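Local atomic coordinates of endoglucanase A (Clostridium cellulolyticum, PDB entry 1EDG), a protein that probably hydrolyses internal beta-1,4-glucosidic bonds of cellulose, as an endoglucanase of glycoside hydrolase family 5. Residues A[29-34]-A[73-78]; A[65-70]-A[111-116]; A[201-206]-A[219-224]. All blocks are in the same frame, centred on the assembly; numbering follows the deposited sequence.

Interaction 1: A[29-34]-A[73-78]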
loop_
_atom_site.group_PDB
_atom_site.type_symbol
_atom_site.label_atom_id
_atom_site.label_comp_id
_atom_site.label_asym_id
_atom_site.label_seq_id
_atom_site.Cartn_x
_atom_site.Cartn_y
_atom_site.Cartn_z
ATOM N N LEU A 29 -8.538 6.843 -9.121
ATOM C CA LEU A 29 -7.280 6.947 -8.376
ATOM C C LEU A 29 -6.099 6.940 -9.350
ATOM O O LEU A 29 -5.013 7.450 -9.043
ATOM C CB LEU A 29 -7.143 5.797 -7.367
ATOM C CG LEU A 29 -8.270 5.561 -6.348
ATOM C CD1 LEU A 29 -7.781 4.605 -5.278
ATOM C CD2 LEU A 29 -8.707 6.837 -5.700
ATOM N N ARG A 30 -6.333 6.319 -10.508
ATOM C CA ARG A 30 -5.397 6.215 -11.631
ATOM C C ARG A 30 -4.075 5.455 -11.473
ATOM O O ARG A 30 -3.839 4.459 -12.170
ATOM C CB ARG A 30 -5.148 7.595 -12.251
ATOM C CG ARG A 30 -4.550 7.501 -13.644
ATOM C CD ARG A 30 -4.379 8.855 -14.293
ATOM N NE ARG A 30 -3.921 8.717 -15.675
ATOM C CZ ARG A 30 -2.901 9.389 -16.204
ATOM N NH1 ARG A 30 -2.216 10.257 -15.469
ATOM N NH2 ARG A 30 -2.575 9.199 -17.475
ATOM N N LEU A 31 -3.203 5.956 -10.602
ATOM C CA LEU A 31 -1.891 5.356 -10.341
ATOM C C LEU A 31 -1.418 6.007 -9.046
ATOM O O LEU A 31 -1.610 7.208 -8.856
ATOM C CB LEU A 31 -0.912 5.687 -11.480
ATOM C CG LEU A 31 0.512 5.134 -11.381
ATOM C CD1 LEU A 31 0.501 3.620 -11.481
ATOM C CD2 LEU A 31 1.372 5.728 -12.488
ATOM N N GLY A 32 -0.807 5.231 -8.159
ATOM C CA GLY A 32 -0.359 5.800 -6.897
ATOM C C GLY A 32 1.134 5.750 -6.611
ATOM O O GLY A 32 1.888 5.002 -7.236
ATOM N N TRP A 33 1.546 6.516 -5.608
ATOM C CA TRP A 33 2.940 6.581 -5.198
ATOM C C TRP A 33 2.978 6.522 -3.662
ATOM O O TRP A 33 2.145 7.139 -2.999
ATOM C CB TRP A 33 3.537 7.900 -5.694
ATOM C CG TRP A 33 4.973 8.113 -5.363
ATOM C CD1 TRP A 33 6.053 7.610 -6.025
ATOM C CD2 TRP A 33 5.488 8.949 -4.324
ATOM N NE1 TRP A 33 7.215 8.092 -5.468
ATOM C CE2 TRP A 33 6.897 8.913 -4.419
ATOM C CE3 TRP A 33 4.896 9.732 -3.325
ATOM C CZ2 TRP A 33 7.727 9.634 -3.547
ATOM C CZ3 TRP A 33 5.721 10.452 -2.457
ATOM C CH2 TRP A 33 7.121 10.394 -2.578
ATOM N N ASN A 34 3.914 5.750 -3.113
ATOM C CA ASN A 34 4.079 5.619 -1.660
ATOM C C ASN A 34 5.133 6.583 -1.116
ATOM O O ASN A 34 6.234 6.655 -1.660
ATOM C CB ASN A 34 4.583 4.222 -1.300
ATOM C CG ASN A 34 3.478 3.213 -1.128
ATOM O OD1 ASN A 34 2.815 3.192 -0.097
ATOM N ND2 ASN A 34 3.323 2.321 -2.104
ATOM N N LYS A 73 3.601 14.451 -12.723
ATOM C CA LYS A 73 3.985 13.281 -13.500
ATOM C C LYS A 73 2.803 12.441 -13.975
ATOM O O LYS A 73 2.905 11.736 -14.984
ATOM C CB LYS A 73 4.936 12.390 -12.702
ATOM C CG LYS A 73 6.361 12.410 -13.197
ATOM C CD LYS A 73 6.451 12.026 -14.664
ATOM C CE LYS A 73 7.895 11.988 -15.120
ATOM N NZ LYS A 73 8.012 12.161 -16.591
ATOM N N GLY A 74 1.700 12.481 -13.239
ATOM C CA GLY A 74 0.541 11.696 -13.630
ATOM C C GLY A 74 -0.072 10.878 -12.503
ATOM O O GLY A 74 -1.153 10.310 -12.671
ATOM N N PHE A 75 0.619 10.793 -11.370
ATOM C CA PHE A 75 0.096 10.052 -10.220
ATOM C C PHE A 75 -1.097 10.821 -9.660
ATOM O O PHE A 75 -1.070 12.052 -9.619
ATOM C CB PHE A 75 1.168 9.936 -9.125
ATOM C CG PHE A 75 2.330 9.051 -9.490
ATOM C CD1 PHE A 75 2.246 7.667 -9.343
ATOM C CD2 PHE A 75 3.518 9.602 -9.965
ATOM C CE1 PHE A 75 3.333 6.844 -9.663
ATOM C CE2 PHE A 75 4.604 8.794 -10.286
ATOM C CZ PHE A 75 4.515 7.413 -10.137
ATOM N N ASN A 76 -2.151 10.122 -9.250
ATOM C CA ASN A 76 -3.308 10.812 -8.679
ATOM C C ASN A 76 -3.633 10.334 -7.256
ATOM O O ASN A 76 -4.614 10.769 -6.647
ATOM C CB ASN A 76 -4.540 10.685 -9.580
ATOM C CG ASN A 76 -5.602 11.742 -9.273
ATOM O OD1 ASN A 76 -5.278 12.900 -9.004
ATOM N ND2 ASN A 76 -6.863 11.353 -9.312
ATOM N N THR A 77 -2.771 9.483 -6.710
ATOM C CA THR A 77 -2.974 8.950 -5.365
ATOM C C THR A 77 -1.648 8.839 -4.627
ATOM O O THR A 77 -0.645 8.423 -5.204
ATOM C CB THR A 77 -3.606 7.536 -5.435
ATOM O OG1 THR A 77 -4.849 7.607 -6.149
ATOM C CG2 THR A 77 -3.852 6.972 -4.035
ATOM N N VAL A 78 -1.635 9.245 -3.364
ATOM C CA VAL A 78 -0.433 9.119 -2.549
ATOM C C VAL A 78 -0.784 8.276 -1.325
ATOM O O VAL A 78 -1.785 8.544 -0.652
ATOM C CB VAL A 78 0.091 10.492 -2.035
ATOM C CG1 VAL A 78 1.324 10.279 -1.157
ATOM C CG2 VAL A 78 0.431 11.407 -3.203
#
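Leu29 O accepts two bonds from the same face of its carbonyl plane: Thr77 OG1 reaches it at 2.9 Å, and Leu31 N at 2.8 Å. OG1 stands anti to the Thr77 carbonyl carbon (chi1 -58°), which also sets it against Leu29 CB. Two residues on, Leu31 O takes Asn76 N at 3.0 Å, almost in line with its C=O bond, and Thr77 N adds a weak second bond. Trp33 N then donates to Thr77 O at 2.9 Å. The last two bonds make the parallel bridge Gly32-Thr77, and a backbone bond of Trp33 with Arg79 makes the next, Trp33-Val78, where strands 32-34 and 77-80, the first two of the eight-stranded TIM barrel, begin to pair. Arg30, extended along its chain, points NH1 at Gly74 O in a weak bond (3.0 Å, 129° at the hydrogen), while its NE donates to Phe376 O. Elsewhere in the chain, Trp33 NE1 donates to Asp341 OD2, and Asn76 ND2 to Gly28 O. Trp33 CB sits 3.9 Å above one face of the Phe75 ring, offset toward the rim, and the indole turns an edge to that ring with the planes at 58°. Leu31 CD2 lies 3.6 Å from Phe75 CE1.

Interaction 2: A[65-70]-A[111-116]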
loop_
_atom_site.group_PDB
_atom_site.type_symbol
_atom_site.label_atom_id
_atom_site.label_comp_id
_atom_site.label_asym_id
_atom_site.label_seq_id
_atom_site.Cartn_x
_atom_site.Cartn_y
_atom_site.Cartn_z
ATOM N N GLN A 65 6.340 21.053 -2.529
ATOM C CA GLN A 65 6.947 20.977 -3.861
ATOM C C GLN A 65 7.148 19.531 -4.316
ATOM O O GLN A 65 6.930 19.214 -5.485
ATOM C CB GLN A 65 8.271 21.761 -3.903
ATOM C CG GLN A 65 9.266 21.357 -5.019
ATOM C CD GLN A 65 8.862 21.768 -6.450
ATOM O OE1 GLN A 65 7.718 21.574 -6.887
ATOM N NE2 GLN A 65 9.828 22.297 -7.199
ATOM N N MET A 66 7.533 18.654 -3.394
ATOM C CA MET A 66 7.737 17.247 -3.718
ATOM C C MET A 66 6.442 16.635 -4.250
ATOM O O MET A 66 6.444 15.966 -5.289
ATOM C CB MET A 66 8.188 16.466 -2.481
ATOM C CG MET A 66 9.608 16.741 -2.035
ATOM S SD MET A 66 9.981 15.879 -0.493
ATOM C CE MET A 66 11.428 16.794 0.049
ATOM N N ILE A 67 5.345 16.881 -3.533
ATOM C CA ILE A 67 4.027 16.367 -3.895
ATOM C C ILE A 67 3.552 16.984 -5.219
ATOM O O ILE A 67 2.944 16.297 -6.049
ATOM C CB ILE A 67 2.981 16.618 -2.755
ATOM C CG1 ILE A 67 3.466 15.996 -1.437
ATOM C CG2 ILE A 67 1.618 16.034 -3.123
ATOM C CD1 ILE A 67 3.828 14.521 -1.536
ATOM N N ASP A 68 3.845 18.269 -5.425
ATOM C CA ASP A 68 3.464 18.944 -6.666
ATOM C C ASP A 68 4.088 18.201 -7.851
ATOM O O ASP A 68 3.435 17.984 -8.878
ATOM C CB ASP A 68 3.970 20.394 -6.686
ATOM C CG ASP A 68 3.232 21.304 -5.720
ATOM O OD1 ASP A 68 2.129 20.954 -5.243
ATOM O OD2 ASP A 68 3.769 22.400 -5.449
ATOM N N ALA A 69 5.353 17.819 -7.705
ATOM C CA ALA A 69 6.080 17.113 -8.750
ATOM C C ALA A 69 5.478 15.739 -9.057
ATOM O O ALA A 69 5.374 15.337 -10.223
ATOM C CB ALA A 69 7.534 16.977 -8.365
ATOM N N ILE A 70 5.089 15.021 -8.007
ATOM C CA ILE A 70 4.489 13.696 -8.150
ATOM C C ILE A 70 3.204 13.797 -8.975
ATOM O O ILE A 70 2.997 13.024 -9.916
ATOM C CB ILE A 70 4.174 13.077 -6.758
ATOM C CG1 ILE A 70 5.469 12.884 -5.958
ATOM C CG2 ILE A 70 3.405 11.768 -6.903
ATOM C CD1 ILE A 70 6.488 12.021 -6.648
ATOM N N ILE A 111 -4.173 16.577 -0.526
ATOM C CA ILE A 111 -5.565 16.979 -0.670
ATOM C C ILE A 111 -5.687 18.309 -1.419
ATOM O O ILE A 111 -6.592 18.477 -2.241
ATOM C CB ILE A 111 -6.265 17.088 0.707
ATOM C CG1 ILE A 111 -6.343 15.711 1.379
ATOM C CG2 ILE A 111 -7.657 17.692 0.561
ATOM C CD1 ILE A 111 -7.193 14.687 0.637
ATOM N N ASP A 112 -4.779 19.246 -1.153
ATOM C CA ASP A 112 -4.820 20.541 -1.826
ATOM C C ASP A 112 -4.489 20.422 -3.311
ATOM O O ASP A 112 -4.804 21.313 -4.097
ATOM C CB ASP A 112 -3.898 21.554 -1.131
ATOM C CG ASP A 112 -4.430 21.989 0.236
ATOM O OD1 ASP A 112 -5.620 21.740 0.541
ATOM O OD2 ASP A 112 -3.649 22.583 1.012
ATOM N N ASN A 113 -3.850 19.318 -3.685
ATOM C CA ASN A 113 -3.513 19.052 -5.080
ATOM C C ASN A 113 -4.619 18.217 -5.738
ATOM O O ASN A 113 -4.410 17.634 -6.799
ATOM C CB ASN A 113 -2.176 18.310 -5.179
ATOM C CG ASN A 113 -0.985 19.254 -5.267
ATOM O OD1 ASN A 113 -1.061 20.312 -5.891
ATOM N ND2 ASN A 113 0.124 18.869 -4.653
ATOM N N LYS A 114 -5.787 18.154 -5.096
ATOM C CA LYS A 114 -6.939 17.392 -5.596
ATOM C C LYS A 114 -6.625 15.909 -5.792
ATOM O O LYS A 114 -7.217 15.244 -6.646
ATOM C CB LYS A 114 -7.455 17.995 -6.907
ATOM C CG LYS A 114 -8.057 19.388 -6.765
ATOM C CD LYS A 114 -7.712 20.248 -7.978
ATOM C CE LYS A 114 -6.201 20.533 -8.027
ATOM N NZ LYS A 114 -5.736 21.179 -9.290
ATOM N N MET A 115 -5.689 15.394 -5.003
ATOM C CA MET A 115 -5.293 13.997 -5.100
ATOM C C MET A 115 -6.019 13.145 -4.075
ATOM O O MET A 115 -6.682 13.663 -3.175
ATOM C CB MET A 115 -3.790 13.849 -4.870
ATOM C CG MET A 115 -2.922 14.581 -5.869
ATOM S SD MET A 115 -1.183 14.495 -5.410
ATOM C CE MET A 115 -0.658 13.063 -6.300
ATOM N N TYR A 116 -5.926 11.834 -4.247
ATOM C CA TYR A 116 -6.519 10.896 -3.309
ATOM C C TYR A 116 -5.393 10.488 -2.345
ATOM O O TYR A 116 -4.218 10.446 -2.731
ATOM C CB TYR A 116 -7.080 9.679 -4.055
ATOM C CG TYR A 116 -8.351 9.982 -4.820
ATOM C CD1 TYR A 116 -8.305 10.510 -6.115
ATOM C CD2 TYR A 116 -9.600 9.780 -4.232
ATOM C CE1 TYR A 116 -9.474 10.837 -6.796
ATOM C CE2 TYR A 116 -10.773 10.100 -4.903
ATOM C CZ TYR A 116 -10.705 10.633 -6.185
ATOM O OH TYR A 116 -11.871 10.980 -6.838
#
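Asp68 and Asn113 make the one hydrogen bond between segments 65-70 and 111-116: Asn113 ND2 lies 3.0 Å from Asp68 OD1. The amide meets that oxygen nearly along its C-O axis, and the oxygen in turn lies almost in the amide plane, yet the two flat groups are steeply turned, 73° apart. The CB of Asp68 starts out away from the turn; with CG beside the backbone N (chi1 -71°), the carboxylate comes round so that OD1 faces Asn113. Asn113 OD1 sits 3.3 Å from Asp68 OD1, two acceptors with no bond between them, and it is ND2 that does the joining. A salt bridge from Lys64 NZ to the same Asp68 oxygen probably offsets part of the charge there.

Beside this pair Ile67 packs its CG2 branch 3.6 Å from Asn113 ND2, while CG1 leads off beside its own backbone N. The rest is apolar, with the same Ile67 CG2 3.9 Å from Met115 SD. Met115 leaves its backbone extended as far as SD and then bends (chi3 92°), bringing CE to 4.3 Å from Ile70 CG2. Val78 of strand 77-80 and Lys71 also touch the Met115 side chain.

Lys114, with positive phi, is the C-prime residue of a Schellman motif that ends helix 97-111: its N bonds Ile111 O, and Met115 N also bonds back into the last turn of the helix. The arrangement is that of an alpha-beta loop of a TIM barrel, in which the chain leaving one outer helix rests on the preceding helix before entering strand 116-120.

Interaction 3: A[201-206]-A[219-224]; sequences QDFVNT and LMCPGY
Asp202 O, on the residue just before the Phe203 and Val204 that pack on Leu219, is gripped twice. Thr206 N makes the helical bond to Asp202 O at 2.9 Å, and Thr206 OG1 bonds the same oxygen at 2.9 Å from the opposite face of its plane, 35° above it. No hydrogen bond crosses to the strand; the contact itself is packing. Phe203, its CG anti to the backbone N (chi1 155°), reaches in with one corner of the ring: CE2 is 3.6 Å from Met220 O and 4.0 Å from Leu219 CB. Cys221 SG approaches the same ring at its edge, 5.4 Å from the centroid, a sulfur-aromatic contact. Val204 faces the end of Leu219 with both its methyls, CG1 and CG2 each lying 4.1 Å from Leu219 CD1. Leu219 therefore divides its side chain, CD1 going to Val204 and CD2 to Phe203 CZ. Helix 187-209 runs almost antiparallel to strand 219-222 here, at 170° with axes 9.8 Å apart, as expected for the return of a beta-alpha-beta crossover. The strand bonds with strands 163-166 and 249-254 on its two sides, while Phe203 also meets Trp149 and Ile145 of helix 138-155 and Phe165 of strand 163-166, so that its ring lies between the barrel strands and helix 138-155.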
loop_
_atom_site.group_PDB
_atom_site.type_symbol
_atom_site.label_atom_id
_atom_site.label_comp_id
_atom_site.label_asym_id
_atom_site.label_seq_id
_atom_site.Cartn_x
_atom_site.Cartn_y
_atom_site.Cartn_z
ATOM N N GLN A 201 -12.671 -6.196 11.226
ATOM C CA GLN A 201 -14.040 -5.901 11.627
ATOM C C GLN A 201 -14.072 -4.781 12.676
ATOM O O GLN A 201 -14.888 -3.862 12.583
ATOM C CB GLN A 201 -14.719 -7.166 12.167
ATOM C CG GLN A 201 -16.185 -6.979 12.484
ATOM C CD GLN A 201 -17.017 -6.676 11.252
ATOM O OE1 GLN A 201 -17.248 -7.556 10.425
ATOM N NE2 GLN A 201 -17.470 -5.440 11.126
ATOM N N ASP A 202 -13.179 -4.846 13.661
ATOM C CA ASP A 202 -13.117 -3.816 14.705
ATOM C C ASP A 202 -12.763 -2.450 14.101
ATOM O O ASP A 202 -13.329 -1.429 14.488
ATOM C CB ASP A 202 -12.091 -4.192 15.782
ATOM C CG ASP A 202 -12.523 -5.399 16.610
ATOM O OD1 ASP A 202 -13.737 -5.553 16.870
ATOM O OD2 ASP A 202 -11.648 -6.200 17.000
ATOM N N PHE A 203 -11.820 -2.453 13.159
ATOM C CA PHE A 203 -11.379 -1.244 12.457
ATOM C C PHE A 203 -12.578 -0.585 11.767
ATOM O O PHE A 203 -12.835 0.610 11.950
ATOM C CB PHE A 203 -10.282 -1.623 11.445
ATOM C CG PHE A 203 -10.147 -0.676 10.277
ATOM C CD1 PHE A 203 -9.856 0.672 10.472
ATOM C CD2 PHE A 203 -10.297 -1.149 8.978
ATOM C CE1 PHE A 203 -9.715 1.539 9.386
ATOM C CE2 PHE A 203 -10.158 -0.296 7.883
ATOM C CZ PHE A 203 -9.867 1.054 8.086
ATOM N N VAL A 204 -13.325 -1.378 11.000
ATOM C CA VAL A 204 -14.503 -0.875 10.294
ATOM C C VAL A 204 -15.559 -0.333 11.267
ATOM O O VAL A 204 -16.041 0.790 11.110
ATOM C CB VAL A 204 -15.127 -1.982 9.394
ATOM C CG1 VAL A 204 -16.418 -1.487 8.748
ATOM C CG2 VAL A 204 -14.127 -2.405 8.322
ATOM N N ASN A 205 -15.896 -1.117 12.289
ATOM C CA ASN A 205 -16.893 -0.701 13.275
ATOM C C ASN A 205 -16.545 0.612 13.955
ATOM O O ASN A 205 -17.405 1.488 14.099
ATOM C CB ASN A 205 -17.103 -1.792 14.326
ATOM C CG ASN A 205 -17.838 -2.999 13.770
ATOM O OD1 ASN A 205 -18.427 -2.929 12.692
ATOM N ND2 ASN A 205 -17.798 -4.107 14.491
ATOM N N THR A 206 -15.286 0.753 14.354
ATOM C CA THR A 206 -14.815 1.965 15.026
ATOM C C THR A 206 -14.941 3.206 14.137
ATOM O O THR A 206 -15.457 4.239 14.566
ATOM C CB THR A 206 -13.351 1.799 15.490
ATOM O OG1 THR A 206 -13.273 0.700 16.405
ATOM C CG2 THR A 206 -12.843 3.066 16.170
ATOM N N LEU A 219 -12.787 2.103 2.786
ATOM C CA LEU A 219 -11.848 1.536 3.744
ATOM C C LEU A 219 -11.120 0.361 3.091
ATOM O O LEU A 219 -11.713 -0.363 2.299
ATOM C CB LEU A 219 -12.602 1.053 4.994
ATOM C CG LEU A 219 -13.504 2.076 5.699
ATOM C CD1 LEU A 219 -14.234 1.430 6.876
ATOM C CD2 LEU A 219 -12.679 3.269 6.183
ATOM N N MET A 220 -9.845 0.172 3.419
ATOM C CA MET A 220 -9.059 -0.923 2.855
ATOM C C MET A 220 -8.726 -1.970 3.912
ATOM O O MET A 220 -8.359 -1.632 5.043
ATOM C CB MET A 220 -7.760 -0.394 2.238
ATOM C CG MET A 220 -7.952 0.364 0.936
ATOM S SD MET A 220 -6.464 1.280 0.430
ATOM C CE MET A 220 -5.308 -0.057 0.091
ATOM N N CYS A 221 -8.815 -3.239 3.519
ATOM C CA CYS A 221 -8.533 -4.350 4.418
ATOM C C CYS A 221 -7.673 -5.420 3.751
ATOM O O CYS A 221 -7.987 -5.874 2.645
ATOM C CB CYS A 221 -9.843 -5.003 4.878
ATOM S SG CYS A 221 -10.954 -3.911 5.771
ATOM N N PRO A 222 -6.533 -5.775 4.370
ATOM C CA PRO A 222 -5.627 -6.793 3.844
ATOM C C PRO A 222 -5.901 -8.145 4.519
ATOM O O PRO A 222 -6.618 -8.214 5.530
ATOM C CB PRO A 222 -4.257 -6.272 4.269
ATOM C CG PRO A 222 -4.544 -5.708 5.618
ATOM C CD PRO A 222 -5.859 -4.972 5.415
ATOM N N GLY A 223 -5.368 -9.199 3.915
ATOM C CA GLY A 223 -5.462 -10.535 4.475
ATOM C C GLY A 223 -4.093 -10.766 5.095
ATOM O O GLY A 223 -3.319 -9.815 5.238
ATOM N N TYR A 224 -3.760 -12.009 5.424
ATOM C CA TYR A 224 -2.464 -12.328 6.031
ATOM C C TYR A 224 -1.284 -11.777 5.211
ATOM O O TYR A 224 -1.143 -12.094 4.022
ATOM C CB TYR A 224 -2.325 -13.847 6.217
ATOM C CG TYR A 224 -1.162 -14.260 7.099
ATOM C CD1 TYR A 224 -1.276 -14.248 8.487
ATOM C CD2 TYR A 224 0.057 -14.632 6.542
ATOM C CE1 TYR A 224 -0.198 -14.590 9.301
ATOM C CE2 TYR A 224 1.141 -14.974 7.344
ATOM C CZ TYR A 224 1.011 -14.948 8.723
ATOM O OH TYR A 224 2.105 -15.236 9.507
#

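All three interactions belong to one TIM barrel, but to different sectors. Interactions 1 and 2 are neighbours, with centres 9 Å apart, and their segments alternate along the chain: 29-34, 65-70, 73-78, 111-116. Helix 64-73 is followed, after the short turn 74-76, by strand 77-80, and Tyr116 pairs with that strand through probable backbone bonds at Asn76 and Val78, so the two contacts together cover strands one to three. Interaction 3 follows later in the chain, at strand five, its centre about 23 Å from that of interaction 1 and 27 Å from that of interaction 2, without touching either. Together they hold the barrel by strand pairing inside and helix packing around it.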